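Local coordinates for protein enoyl-CoA hydratase (Geobacillus kaustophilus, PDB 2PPY) that probably catalyses the hydration of 2-enoyl-CoA thioesters in fatty acid beta-oxidation, as a hexameric member of the crotonase family, at residues 208-213 with 242-247; 216-221 with 235-240; 53-58 with 199-204. One frame throughout, in Å; residues are numbered along the deposited sequence.

Contact 1. Residues 208-213 with 242-247; sequences ATYAVS and FRSEDA
A208 and D246 mark the closest approach of the two backbones, with 6.4 Å from A208 CA to D246 CA. Two helix starts meet here: A208 is the N-cap of helix 209-222, and S244 is the N-cap of helix 245-255. The contact has two parts, one at Y210 and one at D246.

Y210 CD2 lies 3.5 Å from S244 CB, and Y210 CE2 is almost as close. The serine methylene therefore sits at the ring edge, near the ring plane, and does not cover a face. CG of Y210 is anti to the backbone N (chi1 -168°), which carries the ring out from the first turn of its helix toward S244. The side chain of Y210 also packs on L240 and L241 of helix 227-242.

S244 OG sits between the backbone N and the carbonyl carbon of its own residue (chi1 74°). From there it accepts a weak capping bond from A247 N, 3.3 Å from S244 OG. The hydroxyl has a stronger partner in L241 O, so it links the end of helix 227-242 to the start of helix 245-255. These C-terminal helices belong to the crotonase fold, whose helical tail packs against other subunits. A208 touches V140 of the second subunit, and Y210 packs on R243 of the third.

D246 OD2 lies against A208, 3.8 Å from A208 CA and 4.1 Å from A208 CB, as plain packing. The buried carboxylate is held by the C-terminal backbone: OD1 accepts from K263 N, and OD2 accepts from G264 N. W262 packs on both A208 and D246.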
# COMPACT_ATOMS: atom_id res chain seq x y z
N ALA A 208 -20.69 -24.10 9.16
CA ALA A 208 -20.61 -23.82 7.73
C ALA A 208 -19.14 -23.57 7.42
O ALA A 208 -18.70 -22.42 7.31
CB ALA A 208 -21.45 -22.59 7.40
N THR A 209 -18.39 -24.66 7.27
CA THR A 209 -16.96 -24.59 7.01
C THR A 209 -16.53 -23.81 5.77
O THR A 209 -15.40 -23.32 5.71
CB THR A 209 -16.36 -26.02 6.96
OG1 THR A 209 -16.97 -26.78 5.91
CG2 THR A 209 -16.61 -26.73 8.29
N TYR A 210 -17.42 -23.68 4.78
CA TYR A 210 -17.08 -22.93 3.57
C TYR A 210 -17.06 -21.45 3.96
O TYR A 210 -16.22 -20.68 3.49
CB TYR A 210 -18.13 -23.18 2.49
CG TYR A 210 -17.76 -22.68 1.10
CD1 TYR A 210 -16.47 -22.23 0.80
CD2 TYR A 210 -18.69 -22.71 0.06
CE1 TYR A 210 -16.13 -21.83 -0.48
CE2 TYR A 210 -18.36 -22.32 -1.23
CZ TYR A 210 -17.08 -21.88 -1.49
OH TYR A 210 -16.74 -21.50 -2.77
N ALA A 211 -17.99 -21.07 4.83
CA ALA A 211 -18.07 -19.70 5.30
C ALA A 211 -16.86 -19.43 6.20
O ALA A 211 -16.21 -18.40 6.08
CB ALA A 211 -19.36 -19.49 6.09
N VAL A 212 -16.57 -20.38 7.08
CA VAL A 212 -15.44 -20.25 7.98
C VAL A 212 -14.17 -20.04 7.17
O VAL A 212 -13.37 -19.15 7.46
CB VAL A 212 -15.27 -21.52 8.85
CG1 VAL A 212 -13.90 -21.51 9.51
CG2 VAL A 212 -16.36 -21.57 9.92
N SER A 213 -13.99 -20.88 6.16
CA SER A 213 -12.82 -20.83 5.31
C SER A 213 -12.68 -19.50 4.56
O SER A 213 -11.62 -18.87 4.59
CB SER A 213 -12.85 -22.00 4.32
OG SER A 213 -11.68 -22.00 3.52
N PHE A 242 -22.73 -16.92 -1.42
CA PHE A 242 -24.13 -16.77 -1.80
C PHE A 242 -24.50 -17.84 -2.80
O PHE A 242 -25.67 -18.20 -2.93
CB PHE A 242 -24.40 -15.40 -2.43
CG PHE A 242 -24.57 -14.28 -1.44
CD1 PHE A 242 -25.20 -14.50 -0.22
CD2 PHE A 242 -24.12 -13.00 -1.74
CE1 PHE A 242 -25.39 -13.46 0.68
CE2 PHE A 242 -24.30 -11.95 -0.84
CZ PHE A 242 -24.93 -12.18 0.37
N ARG A 243 -23.51 -18.36 -3.51
CA ARG A 243 -23.75 -19.40 -4.51
C ARG A 243 -23.56 -20.82 -3.97
O ARG A 243 -23.72 -21.78 -4.72
CB ARG A 243 -22.84 -19.20 -5.73
CG ARG A 243 -23.26 -18.10 -6.69
CD ARG A 243 -22.85 -16.72 -6.19
NE ARG A 243 -23.20 -15.65 -7.11
CZ ARG A 243 -22.86 -15.63 -8.40
NH1 ARG A 243 -22.15 -16.62 -8.91
NH2 ARG A 243 -23.23 -14.62 -9.16
N SER A 244 -23.22 -20.96 -2.70
CA SER A 244 -23.01 -22.29 -2.13
C SER A 244 -24.31 -22.91 -1.62
O SER A 244 -25.33 -22.23 -1.51
CB SER A 244 -22.00 -22.24 -0.98
OG SER A 244 -22.56 -21.66 0.19
N GLU A 245 -24.25 -24.20 -1.32
CA GLU A 245 -25.42 -24.92 -0.82
C GLU A 245 -25.65 -24.63 0.65
O GLU A 245 -26.79 -24.55 1.11
CB GLU A 245 -25.24 -26.42 -1.05
CG GLU A 245 -25.22 -26.80 -2.52
CD GLU A 245 -24.89 -28.26 -2.75
OE1 GLU A 245 -25.57 -29.12 -2.16
OE2 GLU A 245 -23.96 -28.54 -3.53
N ASP A 246 -24.57 -24.47 1.40
CA ASP A 246 -24.69 -24.19 2.83
C ASP A 246 -25.43 -22.88 3.07
O ASP A 246 -26.16 -22.76 4.05
CB ASP A 246 -23.30 -24.15 3.47
CG ASP A 246 -22.74 -25.53 3.72
OD1 ASP A 246 -23.03 -26.44 2.93
OD2 ASP A 246 -21.99 -25.70 4.71
N ALA A 247 -25.23 -21.91 2.18
CA ALA A 247 -25.89 -20.62 2.31
C ALA A 247 -27.39 -20.83 2.16
O ALA A 247 -28.18 -20.34 2.97
CB ALA A 247 -25.39 -19.66 1.23

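Contact 2. Residues 216-221 with 235-240; sequences KLAIMN and GELQNL
A218 and L237 face each other across two helical segments, with 7.0 Å from A218 CA to L237 CA. Residues 216-221 lie in helix 209-222, and residues 235-240 lie in helix 227-242.

L237 carries the whole contact from its side. Its CG stands beside the backbone N, anti to the carbonyl carbon (chi1 -76°). The two methyls then meet different residues. CD1 presses on A218, 3.4 Å from A218 CB and equally near A218 CA. The CB pair is tighter than usual van der Waals contact. With only a methyl on A218, L237 CD1 also lies against the backbone carbon. The other methyl, L237 CD2, meets L217 CD1 at 4.2 Å, a looser apolar contact. The branched end of L237 thus spans two consecutive residues of the facing helix.

The two helices follow each other in the chain, joined by a short turn, in the C-terminal part of the crotonase fold. Other subunits cover their sides. A218 packs on T151 of the second subunit, while L217 and L237 both touch E236 of the third. L237 O accepts from N214 ND2, a polar link between the two helices.

Near the end of its helix, N221 folds its amide back on the preceding turn. N221 ND2 donates to L217 O at 3.3 Å, in the carbonyl plane and on a lone pair, with an N-H...O angle of 145°. The oxygen lies somewhat out of the amide plane of N221. L217 O also takes the regular helix bond from N221 N, 3.1 Å away, so it accepts two donors from one residue.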
# COMPACT_ATOMS: atom_id res chain seq x y z
N LYS A 216 -11.68 -16.65 6.88
CA LYS A 216 -10.26 -16.69 7.20
C LYS A 216 -9.44 -16.10 6.06
O LYS A 216 -8.48 -15.38 6.30
CB LYS A 216 -9.83 -18.13 7.51
CG LYS A 216 -8.32 -18.38 7.57
CD LYS A 216 -7.76 -18.67 6.18
CE LYS A 216 -6.24 -18.73 6.17
NZ LYS A 216 -5.68 -19.86 6.96
N LEU A 217 -9.81 -16.41 4.83
CA LEU A 217 -9.11 -15.88 3.67
C LEU A 217 -9.33 -14.37 3.56
O LEU A 217 -8.41 -13.61 3.28
CB LEU A 217 -9.60 -16.55 2.38
CG LEU A 217 -9.25 -18.03 2.17
CD1 LEU A 217 -9.92 -18.53 0.91
CD2 LEU A 217 -7.73 -18.20 2.09
N ALA A 218 -10.57 -13.96 3.77
CA ALA A 218 -10.93 -12.55 3.69
C ALA A 218 -10.09 -11.68 4.61
O ALA A 218 -9.59 -10.63 4.21
CB ALA A 218 -12.41 -12.37 4.00
N ILE A 219 -9.93 -12.12 5.85
CA ILE A 219 -9.19 -11.34 6.84
C ILE A 219 -7.66 -11.41 6.72
O ILE A 219 -6.99 -10.38 6.76
CB ILE A 219 -9.60 -11.76 8.27
CG1 ILE A 219 -11.10 -11.50 8.46
CG2 ILE A 219 -8.78 -10.98 9.30
CD1 ILE A 219 -11.63 -12.01 9.79
N MSE A 220 -7.12 -12.61 6.59
CA MSE A 220 -5.67 -12.76 6.50
C MSE A 220 -5.04 -12.12 5.27
O MSE A 220 -3.95 -11.57 5.34
CB MSE A 220 -5.28 -14.24 6.58
CG MSE A 220 -5.69 -14.91 7.89
SE MSE A 220 -5.19 -13.87 9.46
CE MSE A 220 -3.30 -13.68 9.09
N ASN A 221 -5.74 -12.18 4.14
CA ASN A 221 -5.22 -11.59 2.91
C ASN A 221 -5.78 -10.19 2.68
O ASN A 221 -5.16 -9.37 2.02
CB ASN A 221 -5.55 -12.50 1.72
CG ASN A 221 -4.89 -13.86 1.83
OD1 ASN A 221 -3.66 -13.99 1.74
ND2 ASN A 221 -5.70 -14.90 2.03
N GLY A 235 -16.11 -9.06 -0.92
CA GLY A 235 -17.35 -9.19 -1.68
C GLY A 235 -17.35 -10.37 -2.63
O GLY A 235 -18.40 -10.96 -2.88
N GLU A 236 -16.18 -10.71 -3.17
CA GLU A 236 -16.08 -11.84 -4.09
C GLU A 236 -16.17 -13.14 -3.30
O GLU A 236 -16.75 -14.12 -3.76
CB GLU A 236 -14.77 -11.79 -4.88
CG GLU A 236 -14.65 -10.58 -5.80
CD GLU A 236 -15.92 -10.32 -6.60
OE1 GLU A 236 -16.46 -11.26 -7.22
OE2 GLU A 236 -16.37 -9.15 -6.61
N LEU A 237 -15.58 -13.14 -2.10
CA LEU A 237 -15.62 -14.31 -1.24
C LEU A 237 -17.07 -14.53 -0.82
O LEU A 237 -17.52 -15.67 -0.70
CB LEU A 237 -14.72 -14.10 -0.02
CG LEU A 237 -13.22 -14.23 -0.28
CD1 LEU A 237 -12.44 -13.48 0.79
CD2 LEU A 237 -12.83 -15.70 -0.31
N GLN A 238 -17.78 -13.43 -0.59
CA GLN A 238 -19.19 -13.50 -0.20
C GLN A 238 -20.01 -13.99 -1.39
O GLN A 238 -20.99 -14.72 -1.22
CB GLN A 238 -19.70 -12.12 0.23
CG GLN A 238 -21.17 -12.09 0.64
CD GLN A 238 -21.41 -12.60 2.05
OE1 GLN A 238 -21.08 -13.74 2.38
NE2 GLN A 238 -21.98 -11.76 2.90
N ASN A 239 -19.62 -13.58 -2.59
CA ASN A 239 -20.33 -14.02 -3.79
C ASN A 239 -20.28 -15.54 -3.85
O ASN A 239 -21.29 -16.19 -4.10
CB ASN A 239 -19.69 -13.42 -5.05
CG ASN A 239 -20.16 -12.01 -5.34
OD1 ASN A 239 -19.52 -11.27 -6.08
ND2 ASN A 239 -21.30 -11.63 -4.76
N LEU A 240 -19.10 -16.11 -3.61
CA LEU A 240 -18.94 -17.55 -3.63
C LEU A 240 -19.85 -18.20 -2.59
O LEU A 240 -20.41 -19.27 -2.82
CB LEU A 240 -17.48 -17.92 -3.36
CG LEU A 240 -16.56 -17.70 -4.56
CD1 LEU A 240 -15.12 -17.57 -4.11
CD2 LEU A 240 -16.73 -18.87 -5.51

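Contact 3. Residues 53-58 with 199-204; sequences IKVVIV and EYARKL
V55 meets both A201 and L204 with its two methyls. V55 CG1, anti to the backbone N (chi1 -177°), reaches A201 CB at 3.7 Å. V55 CG2 lies beside the backbone N and touches L204 CB at 3.8 Å. The valine fork therefore spans two residues of the helix, one on each branch. The side chains of V55 and L204 cross at about a right angle.

I57 points from the same side of the strand. Its CG1 is anti to the carbonyl carbon (chi1 -58°), and the chain then runs extended. This brings the end methyl CD1 to 3.8 Å from A201 CB. A201 CB is thus met by both V55 CG1 and I57 CD1.

Strand 55-58 and helix 199-204 run nearly antiparallel, at 168°, their axes approaching to 9.0 Å. This is helix-on-sheet packing in the crotonase fold. Strand 55-60 is an inner strand of the main mixed sheet, between strands 19-24 and 103-108, and helix 193-205 covers the face bearing V55 and I57. V56 points away from this helix and packs on I47 of helix 34-48. I19 and I105 of the neighbouring strands extend the apolar layer, touching A201 and V55 respectively.

The helix also faces another subunit. L204 packs on I168 of the second subunit, and Y200 OH hydrogen-bonds D165 OD1 there. Within the chain, the ring of Y200 stacks edge-to-face with F127.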
# COMPACT_ATOMS: atom_id res chain seq x y z
N ILE A 53 -10.63 -31.70 5.06
CA ILE A 53 -10.02 -31.01 6.20
C ILE A 53 -10.39 -29.53 6.20
O ILE A 53 -10.10 -28.81 5.24
CB ILE A 53 -8.49 -31.14 6.20
CG1 ILE A 53 -8.08 -32.61 6.04
CG2 ILE A 53 -7.93 -30.59 7.51
CD1 ILE A 53 -8.57 -33.51 7.17
N LYS A 54 -11.01 -29.08 7.28
CA LYS A 54 -11.42 -27.69 7.39
C LYS A 54 -10.65 -26.95 8.47
O LYS A 54 -10.61 -25.72 8.49
CB LYS A 54 -12.93 -27.62 7.67
CG LYS A 54 -13.82 -27.99 6.47
CD LYS A 54 -13.75 -29.46 6.11
CE LYS A 54 -14.88 -29.88 5.17
NZ LYS A 54 -14.81 -29.27 3.81
N VAL A 55 -10.03 -27.69 9.38
CA VAL A 55 -9.27 -27.10 10.46
C VAL A 55 -7.97 -27.85 10.70
O VAL A 55 -7.91 -29.07 10.58
CB VAL A 55 -10.07 -27.08 11.79
CG1 VAL A 55 -9.27 -26.39 12.88
CG2 VAL A 55 -11.41 -26.39 11.58
N VAL A 56 -6.92 -27.11 11.05
CA VAL A 56 -5.64 -27.74 11.33
C VAL A 56 -5.11 -27.27 12.68
O VAL A 56 -5.03 -26.07 12.94
CB VAL A 56 -4.59 -27.39 10.26
CG1 VAL A 56 -3.25 -28.04 10.62
CG2 VAL A 56 -5.05 -27.87 8.89
N ILE A 57 -4.78 -28.23 13.54
CA ILE A 57 -4.23 -27.90 14.84
C ILE A 57 -2.77 -28.31 14.85
O ILE A 57 -2.43 -29.45 14.56
CB ILE A 57 -4.92 -28.66 15.99
CG1 ILE A 57 -6.42 -28.37 16.01
CG2 ILE A 57 -4.31 -28.24 17.32
CD1 ILE A 57 -7.18 -29.20 17.04
N VAL A 58 -1.89 -27.37 15.18
CA VAL A 58 -0.48 -27.70 15.25
C VAL A 58 -0.13 -27.82 16.72
O VAL A 58 -0.33 -26.88 17.49
CB VAL A 58 0.38 -26.62 14.58
CG1 VAL A 58 1.85 -27.01 14.63
CG2 VAL A 58 -0.08 -26.42 13.13
N GLU A 199 -11.95 -28.90 21.11
CA GLU A 199 -13.37 -28.57 21.23
C GLU A 199 -13.70 -27.38 20.34
O GLU A 199 -14.75 -27.34 19.71
CB GLU A 199 -13.70 -28.25 22.69
CG GLU A 199 -15.15 -27.88 22.94
CD GLU A 199 -15.44 -27.68 24.42
OE1 GLU A 199 -15.25 -28.64 25.19
OE2 GLU A 199 -15.86 -26.57 24.80
N TYR A 200 -12.79 -26.41 20.30
CA TYR A 200 -12.97 -25.21 19.48
C TYR A 200 -12.95 -25.61 18.01
O TYR A 200 -13.81 -25.19 17.23
CB TYR A 200 -11.85 -24.21 19.77
CG TYR A 200 -11.95 -22.88 19.04
CD1 TYR A 200 -11.56 -22.77 17.70
CD2 TYR A 200 -12.38 -21.73 19.69
CE1 TYR A 200 -11.60 -21.54 17.03
CE2 TYR A 200 -12.42 -20.49 19.04
CZ TYR A 200 -12.02 -20.41 17.71
OH TYR A 200 -12.03 -19.19 17.06
N ALA A 201 -11.97 -26.43 17.64
CA ALA A 201 -11.85 -26.90 16.26
C ALA A 201 -13.08 -27.72 15.87
O ALA A 201 -13.58 -27.60 14.75
CB ALA A 201 -10.59 -27.73 16.10
N ARG A 202 -13.56 -28.55 16.79
CA ARG A 202 -14.74 -29.36 16.51
C ARG A 202 -15.92 -28.48 16.11
O ARG A 202 -16.58 -28.75 15.10
CB ARG A 202 -15.13 -30.21 17.73
CG ARG A 202 -14.27 -31.45 17.93
CD ARG A 202 -14.87 -32.38 18.98
NE ARG A 202 -14.71 -31.89 20.35
CZ ARG A 202 -13.62 -32.06 21.09
NH1 ARG A 202 -12.58 -32.72 20.60
NH2 ARG A 202 -13.56 -31.58 22.33
N LYS A 203 -16.17 -27.43 16.89
CA LYS A 203 -17.27 -26.51 16.59
C LYS A 203 -17.14 -25.90 15.20
O LYS A 203 -18.13 -25.73 14.48
CB LYS A 203 -17.36 -25.39 17.63
CG LYS A 203 -17.89 -25.82 19.00
CD LYS A 203 -18.13 -24.61 19.90
CE LYS A 203 -18.76 -24.99 21.23
NZ LYS A 203 -17.86 -25.80 22.10
N LEU A 204 -15.91 -25.55 14.81
CA LEU A 204 -15.69 -24.98 13.48
C LEU A 204 -15.99 -26.02 12.41
O LEU A 204 -16.73 -25.75 11.47
CB LEU A 204 -14.24 -24.49 13.33
CG LEU A 204 -13.81 -23.24 14.10
CD1 LEU A 204 -12.37 -22.90 13.75
CD2 LEU A 204 -14.73 -22.08 13.75

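In the fold
Contact 3 lies in the sheet-and-helix core, its centre about 11 Å from the centre of the chain. Contacts 1 and 2 lie further out, in the C-terminal helices. Along the chain, contact 3 closes first. Contact 1 then opens, and both segments of contact 2 fall between its two. Contacts 1 and 2 share helix 209-222, have centres 11 Å apart, and meet where Y210 OH is 3.7 Å from L240 CB. Contacts 1 and 3 have centres 16 Å apart and touch through T209, packed on K54 and L204. The start of helix 209-222 thus packs on contact 3, while its later turns belong to contact 2. All three contacts border the second subunit, so the same elements serve both fold and hexamer.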